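Local coordinates for protein alginate lyase, family PL7 (Zobellia galactanivorans, PDB 4BE3) that probably cleaves alginate, an acidic polysaccharide of brown algae, as an exolytic lyase of family PL7 acting by beta-elimination, at residues W138-N143 with G242-N247; W152-A157 with Q229-L234. One frame throughout, in Å; residues are numbered along the deposited sequence.

Contact 1 (W138-N143 with G242-N247)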
loop_
_atom_site.group_PDB
_atom_site.type_symbol
_atom_site.label_atom_id
_atom_site.label_comp_id
_atom_site.label_asym_id
_atom_site.label_seq_id
_atom_site.Cartn_x
_atom_site.Cartn_y
_atom_site.Cartn_z
ATOM N N TRP A 138 -21.965 -7.141 10.277
ATOM C CA TRP A 138 -20.994 -7.127 9.156
ATOM C C TRP A 138 -20.940 -8.482 8.500
ATOM O O TRP A 138 -21.081 -9.492 9.186
ATOM C CB TRP A 138 -19.601 -6.679 9.650
ATOM C CG TRP A 138 -18.972 -7.660 10.587
ATOM C CD1 TRP A 138 -19.162 -7.696 11.970
ATOM C CD2 TRP A 138 -17.987 -8.703 10.260
ATOM N NE1 TRP A 138 -18.343 -8.642 12.528
ATOM C CE2 TRP A 138 -17.618 -9.297 11.545
ATOM C CE3 TRP A 138 -17.366 -9.135 9.053
ATOM C CZ2 TRP A 138 -16.681 -10.350 11.668
ATOM C CZ3 TRP A 138 -16.411 -10.185 9.192
ATOM C CH2 TRP A 138 -16.100 -10.770 10.443
ATOM N N ASN A 139 -20.717 -8.514 7.190
ATOM C CA ASN A 139 -20.780 -9.813 6.450
ATOM C C ASN A 139 -19.359 -10.093 5.873
ATOM O O ASN A 139 -18.681 -9.120 5.418
ATOM C CB ASN A 139 -21.629 -9.635 5.212
ATOM C CG ASN A 139 -23.114 -9.715 5.569
ATOM O OD1 ASN A 139 -23.451 -9.542 6.738
ATOM N ND2 ASN A 139 -24.010 -9.926 4.509
ATOM N N TYR A 140 -18.977 -11.359 5.892
ATOM C CA TYR A 140 -17.712 -11.804 5.239
ATOM C C TYR A 140 -18.196 -12.570 4.029
ATOM O O TYR A 140 -19.020 -13.522 4.212
ATOM C CB TYR A 140 -17.016 -12.768 6.227
ATOM C CG TYR A 140 -15.816 -13.416 5.531
ATOM C CD1 TYR A 140 -14.611 -12.669 5.419
ATOM C CD2 TYR A 140 -15.914 -14.736 5.015
ATOM C CE1 TYR A 140 -13.494 -13.244 4.821
ATOM C CE2 TYR A 140 -14.799 -15.335 4.378
ATOM C CZ TYR A 140 -13.608 -14.513 4.290
ATOM O OH TYR A 140 -12.488 -15.120 3.631
ATOM N N GLU A 141 -17.704 -12.284 2.797
ATOM C CA GLU A 141 -18.122 -13.114 1.677
ATOM C C GLU A 141 -16.988 -14.063 1.330
ATOM O O GLU A 141 -15.775 -13.642 1.306
ATOM C CB GLU A 141 -18.381 -12.152 0.542
ATOM C CG GLU A 141 -18.715 -12.956 -0.749
ATOM C CD GLU A 141 -19.187 -11.968 -1.813
ATOM O OE1 GLU A 141 -18.648 -10.812 -2.000
ATOM O OE2 GLU A 141 -20.155 -12.367 -2.535
ATOM N N ILE A 142 -17.267 -15.363 1.093
ATOM C CA ILE A 142 -16.150 -16.265 0.811
ATOM C C ILE A 142 -15.500 -15.945 -0.515
ATOM O O ILE A 142 -16.116 -15.496 -1.456
ATOM C CB ILE A 142 -16.594 -17.775 0.866
ATOM C CG1 ILE A 142 -17.829 -17.972 -0.020
ATOM C CG2 ILE A 142 -16.892 -18.211 2.319
ATOM C CD1 ILE A 142 -18.011 -19.506 -0.415
ATOM N N ASN A 143 -14.155 -16.145 -0.562
ATOM C CA ASN A 143 -13.523 -16.081 -1.865
ATOM C C ASN A 143 -13.615 -17.471 -2.541
ATOM O O ASN A 143 -12.746 -18.327 -2.337
ATOM C CB ASN A 143 -12.037 -15.694 -1.643
ATOM C CG ASN A 143 -11.387 -15.210 -2.968
ATOM O OD1 ASN A 143 -10.155 -14.939 -3.051
ATOM N ND2 ASN A 143 -12.200 -15.010 -3.947
ATOM N N GLY A 242 -21.261 -22.965 -1.879
ATOM C CA GLY A 242 -19.828 -22.963 -2.219
ATOM C C GLY A 242 -18.918 -23.201 -1.044
ATOM O O GLY A 242 -19.309 -22.987 0.126
ATOM N N ILE A 243 -17.702 -23.566 -1.357
ATOM C CA ILE A 243 -16.628 -23.649 -0.404
ATOM C C ILE A 243 -15.594 -22.568 -0.787
ATOM O O ILE A 243 -15.540 -22.083 -1.954
ATOM C CB ILE A 243 -16.049 -25.073 -0.296
ATOM C CG1 ILE A 243 -15.515 -25.548 -1.669
ATOM C CG2 ILE A 243 -17.140 -25.994 0.347
ATOM C CD1 ILE A 243 -14.480 -26.619 -1.570
ATOM N N GLU A 244 -14.747 -22.244 0.177
ATOM C CA GLU A 244 -13.785 -21.144 -0.037
ATOM C C GLU A 244 -12.400 -21.694 -0.304
ATOM O O GLU A 244 -11.990 -22.759 0.229
ATOM C CB GLU A 244 -13.762 -20.253 1.239
ATOM C CG GLU A 244 -12.771 -19.075 1.076
ATOM C CD GLU A 244 -12.974 -18.049 2.194
ATOM O OE1 GLU A 244 -13.111 -18.509 3.345
ATOM O OE2 GLU A 244 -12.893 -16.815 1.918
ATOM N N ARG A 245 -11.654 -21.019 -1.152
ATOM C CA ARG A 245 -10.230 -21.457 -1.341
ATOM C C ARG A 245 -9.481 -21.427 -0.029
ATOM O O ARG A 245 -9.737 -20.566 0.839
ATOM C CB ARG A 245 -9.480 -20.511 -2.119
ATOM C CG ARG A 245 -10.154 -19.988 -3.249
ATOM C CD ARG A 245 -9.698 -18.598 -3.009
ATOM N NE ARG A 245 -9.182 -18.081 -4.198
ATOM C CZ ARG A 245 -9.742 -17.877 -5.405
ATOM N NH1 ARG A 245 -10.948 -18.058 -5.780
ATOM N NH2 ARG A 245 -8.945 -17.395 -6.300
ATOM N N GLU A 246 -8.453 -22.272 0.039
ATOM C CA GLU A 246 -7.814 -22.569 1.295
ATOM C C GLU A 246 -7.168 -21.294 1.845
ATOM O O GLU A 246 -7.097 -21.085 3.061
ATOM C CB GLU A 246 -6.721 -23.678 1.053
ATOM C CG GLU A 246 -5.822 -23.837 2.288
ATOM C CD GLU A 246 -4.766 -24.942 2.059
ATOM O OE1 GLU A 246 -4.696 -25.490 0.943
ATOM O OE2 GLU A 246 -4.029 -25.253 3.002
ATOM N N ASN A 247 -6.691 -20.460 0.941
ATOM C CA ASN A 247 -5.947 -19.258 1.411
ATOM C C ASN A 247 -6.760 -17.999 1.337
ATOM O O ASN A 247 -6.210 -16.847 1.391
ATOM C CB ASN A 247 -4.664 -19.054 0.641
ATOM C CG ASN A 247 -3.681 -20.243 0.850
ATOM O OD1 ASN A 247 -3.123 -20.709 -0.122
ATOM N ND2 ASN A 247 -3.532 -20.761 2.108
#
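Where strand 133-141 of the jelly-roll sheet runs out into a loop, Tyr140, Ile142 and Asn143 close round the side chain of Glu244, which comes from the segment 242-247 ahead of strand 254-258. Glutamate suits the place because its chain is long enough to reach in: CG lies anti to the backbone N (chi1 -180°) and the rest is extended, so the carboxylate arrives beside the strand end. There the firm bond is the nearly straight one from the backbone N of Asn143, 2.9 Å to Glu244 OE2, on the anti side and 32° out of the carboxylate plane. The hydroxyl OH of Tyr140 also donates to Glu244 OE2, the carboxylate standing at the edge of the ring; the modelled 2.4 Å is very short and its exact length doubtful. Ser219 OG binds OE1, so both oxygens of this buried acid have partners. Ile142 packs its CB and CG2 against the same side chain, its CB 3.8 Å from Glu244 CB. One residue on, Arg245 N donates to Asn143 O at 3.1 Å, and the Asn143 amide makes an offset, nearly parallel stack on one face of the guanidinium, whose NH1 binds Thr144 O. A buried carboxylate thus fastens a loop to a strand end in the beta-jelly-roll fold of PL7 lyases.

Contact 2 (W152-A157 with Q229-L234); sequences WDYSTA and QQIKTL
Ile231 stands on the helix face turned to the strand and runs across the indole of Trp152. Its CG1 sits over the six-membered ring in a CH-pi contact, 3.8 Å from the centroid and 21° off the normal, while the CG2 branch reaches the pyrrole side, 3.7 Å from Trp152 CG. A branched aliphatic residue suits this place because its two arms spread over both rings of the indole. Trp152 turns its face to the helix with CG placed between the backbone N and the carbonyl carbon; Phe221 meets the indole edge-to-face and NE1 is hydrogen-bonded to Gly242 O, which would limit its rotation. The outer methyl of Ile231 pushes on toward the strand, its CD1 at the edge of the Tyr154 ring, 4.1 Å from Tyr154 CD1.

Gln230 takes the neighbouring place. Its extended chain, with CG anti to the backbone N, passes transverse to the Tyr154 side chain, CB 4.0 Å from Tyr154 CE1, and carries the amide to the main chain of Ser155. Amide and ring planes are 31° apart. A long polar side chain fits here, since it spans the gap from the helix and places its amide beside the Ser155 backbone.

The axes of the short helix and strand 153-157 come within 8.5 Å and cross at 113°. This is helix-on-strand packing in a predominantly beta fold, a short helix of about one and a half turns lying beside a strand of the jelly roll.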
loop_
_atom_site.group_PDB
_atom_site.type_symbol
_atom_site.label_atom_id
_atom_site.label_comp_id
_atom_site.label_asym_id
_atom_site.label_seq_id
_atom_site.Cartn_x
_atom_site.Cartn_y
_atom_site.Cartn_z
ATOM N N TRP A 152 -21.403 -16.998 -0.881
ATOM C CA TRP A 152 -22.402 -16.526 0.096
ATOM C C TRP A 152 -21.628 -15.625 1.057
ATOM O O TRP A 152 -20.387 -15.683 1.087
ATOM C CB TRP A 152 -22.968 -17.777 0.870
ATOM C CG TRP A 152 -22.011 -18.927 1.192
ATOM C CD1 TRP A 152 -21.835 -20.083 0.489
ATOM C CD2 TRP A 152 -21.069 -19.010 2.328
ATOM N NE1 TRP A 152 -20.889 -20.866 1.136
ATOM C CE2 TRP A 152 -20.430 -20.242 2.244
ATOM C CE3 TRP A 152 -20.776 -18.124 3.422
ATOM C CZ2 TRP A 152 -19.512 -20.690 3.196
ATOM C CZ3 TRP A 152 -19.856 -18.562 4.399
ATOM C CH2 TRP A 152 -19.220 -19.813 4.267
ATOM N N ASP A 153 -22.415 -14.923 1.850
ATOM C CA ASP A 153 -21.947 -14.022 2.912
ATOM C C ASP A 153 -22.300 -14.696 4.232
ATOM O O ASP A 153 -23.392 -15.284 4.372
ATOM C CB ASP A 153 -22.734 -12.734 2.897
ATOM C CG ASP A 153 -22.274 -11.711 1.871
ATOM O OD1 ASP A 153 -21.730 -12.055 0.785
ATOM O OD2 ASP A 153 -22.520 -10.512 2.133
ATOM N N TYR A 154 -21.448 -14.563 5.221
ATOM C CA TYR A 154 -21.727 -15.006 6.570
ATOM C C TYR A 154 -21.829 -13.765 7.419
ATOM O O TYR A 154 -20.941 -12.912 7.409
ATOM C CB TYR A 154 -20.564 -15.804 7.008
ATOM C CG TYR A 154 -20.755 -16.257 8.443
ATOM C CD1 TYR A 154 -21.946 -16.917 8.856
ATOM C CD2 TYR A 154 -19.838 -15.863 9.440
ATOM C CE1 TYR A 154 -22.151 -17.263 10.241
ATOM C CE2 TYR A 154 -19.972 -16.285 10.766
ATOM C CZ TYR A 154 -21.113 -16.976 11.161
ATOM O OH TYR A 154 -21.209 -17.284 12.463
ATOM N N SER A 155 -22.988 -13.550 8.077
ATOM C CA SER A 155 -23.295 -12.293 8.700
ATOM C C SER A 155 -23.142 -12.344 10.221
ATOM O O SER A 155 -23.632 -13.301 10.886
ATOM C CB SER A 155 -24.823 -11.931 8.359
ATOM O OG SER A 155 -25.060 -10.640 8.843
ATOM N N THR A 156 -22.544 -11.349 10.824
ATOM C CA THR A 156 -22.248 -11.362 12.259
ATOM C C THR A 156 -22.793 -10.112 12.882
ATOM O O THR A 156 -22.435 -8.955 12.444
ATOM C CB THR A 156 -20.723 -11.374 12.471
ATOM O OG1 THR A 156 -20.218 -12.646 12.028
ATOM C CG2 THR A 156 -20.354 -11.276 13.979
ATOM N N ALA A 157 -23.661 -10.206 13.883
ATOM C CA ALA A 157 -24.216 -9.033 14.504
ATOM C C ALA A 157 -23.272 -8.188 15.346
ATOM O O ALA A 157 -22.329 -8.781 15.997
ATOM C CB ALA A 157 -25.363 -9.465 15.425
ATOM N N GLN A 229 -24.512 -23.067 9.795
ATOM C CA GLN A 229 -25.980 -23.201 9.667
ATOM C C GLN A 229 -26.688 -21.973 9.207
ATOM O O GLN A 229 -27.754 -22.065 8.519
ATOM C CB GLN A 229 -26.555 -23.657 11.049
ATOM C CG GLN A 229 -28.012 -24.281 10.923
ATOM C CD GLN A 229 -28.065 -25.666 10.165
ATOM O OE1 GLN A 229 -27.055 -26.343 10.049
ATOM N NE2 GLN A 229 -29.267 -26.064 9.590
ATOM N N GLN A 230 -26.155 -20.741 9.506
ATOM C CA GLN A 230 -26.798 -19.563 9.067
ATOM C C GLN A 230 -26.907 -19.561 7.546
ATOM O O GLN A 230 -27.932 -19.059 7.050
ATOM C CB GLN A 230 -25.956 -18.293 9.476
ATOM C CG GLN A 230 -26.657 -16.996 8.952
ATOM C CD GLN A 230 -25.718 -15.781 9.215
ATOM O OE1 GLN A 230 -25.558 -15.273 10.441
ATOM N NE2 GLN A 230 -24.990 -15.450 8.199
ATOM N N ILE A 231 -25.874 -20.077 6.885
ATOM C CA ILE A 231 -25.844 -20.035 5.371
ATOM C C ILE A 231 -26.913 -21.068 4.880
ATOM O O ILE A 231 -27.725 -20.775 4.060
ATOM C CB ILE A 231 -24.528 -20.509 4.816
ATOM C CG1 ILE A 231 -23.329 -19.630 5.306
ATOM C CG2 ILE A 231 -24.608 -20.600 3.279
ATOM C CD1 ILE A 231 -23.659 -18.233 5.402
ATOM N N LYS A 232 -26.920 -22.249 5.504
ATOM C CA LYS A 232 -27.896 -23.331 5.022
ATOM C C LYS A 232 -29.273 -22.749 5.136
ATOM O O LYS A 232 -30.158 -22.979 4.234
ATOM C CB LYS A 232 -27.832 -24.535 5.955
ATOM C CG LYS A 232 -26.374 -24.936 6.089
ATOM C CD LYS A 232 -25.826 -26.032 5.194
ATOM C CE LYS A 232 -25.199 -27.089 6.140
ATOM N NZ LYS A 232 -25.090 -28.487 5.542
ATOM N N THR A 233 -29.574 -22.066 6.267
ATOM C CA THR A 233 -30.878 -21.500 6.505
ATOM C C THR A 233 -31.162 -20.291 5.565
ATOM O O THR A 233 -32.222 -20.241 4.893
ATOM C CB THR A 233 -30.991 -21.003 7.976
ATOM O OG1 THR A 233 -30.956 -22.212 8.763
ATOM C CG2 THR A 233 -32.468 -20.371 8.221
ATOM N N LEU A 234 -30.296 -19.291 5.602
ATOM C CA LEU A 234 -30.716 -18.051 4.890
ATOM C C LEU A 234 -30.684 -18.296 3.333
ATOM O O LEU A 234 -31.503 -17.681 2.620
ATOM C CB LEU A 234 -29.706 -17.011 5.221
ATOM C CG LEU A 234 -30.074 -15.575 4.723
ATOM C CD1 LEU A 234 -31.526 -15.290 5.230
ATOM C CD2 LEU A 234 -29.089 -14.622 5.343
#

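How the contacts relate
The two contacts meet along paired antiparallel strands, 133-141 and 153-157, with centres 12 Å apart. Tyr140 O and Tyr154 N are 2.8 Å apart in the sheet, and the indole that receives the helix in contact 2 also holds the loop of contact 1, Trp152 NE1 lying 2.8 Å from Gly242 O. In the sequence, both segments of contact 2 fall between those of contact 1. Both contacts lie away from the tartrate-binding pocket, which includes His111, Tyr255 and Lys257: the side chains of Glu141 and Asp153 are about 10 and 13 Å from the ligand. The segment 242-247 nevertheless leads on to strand 254-258, which carries Tyr255 and Lys257.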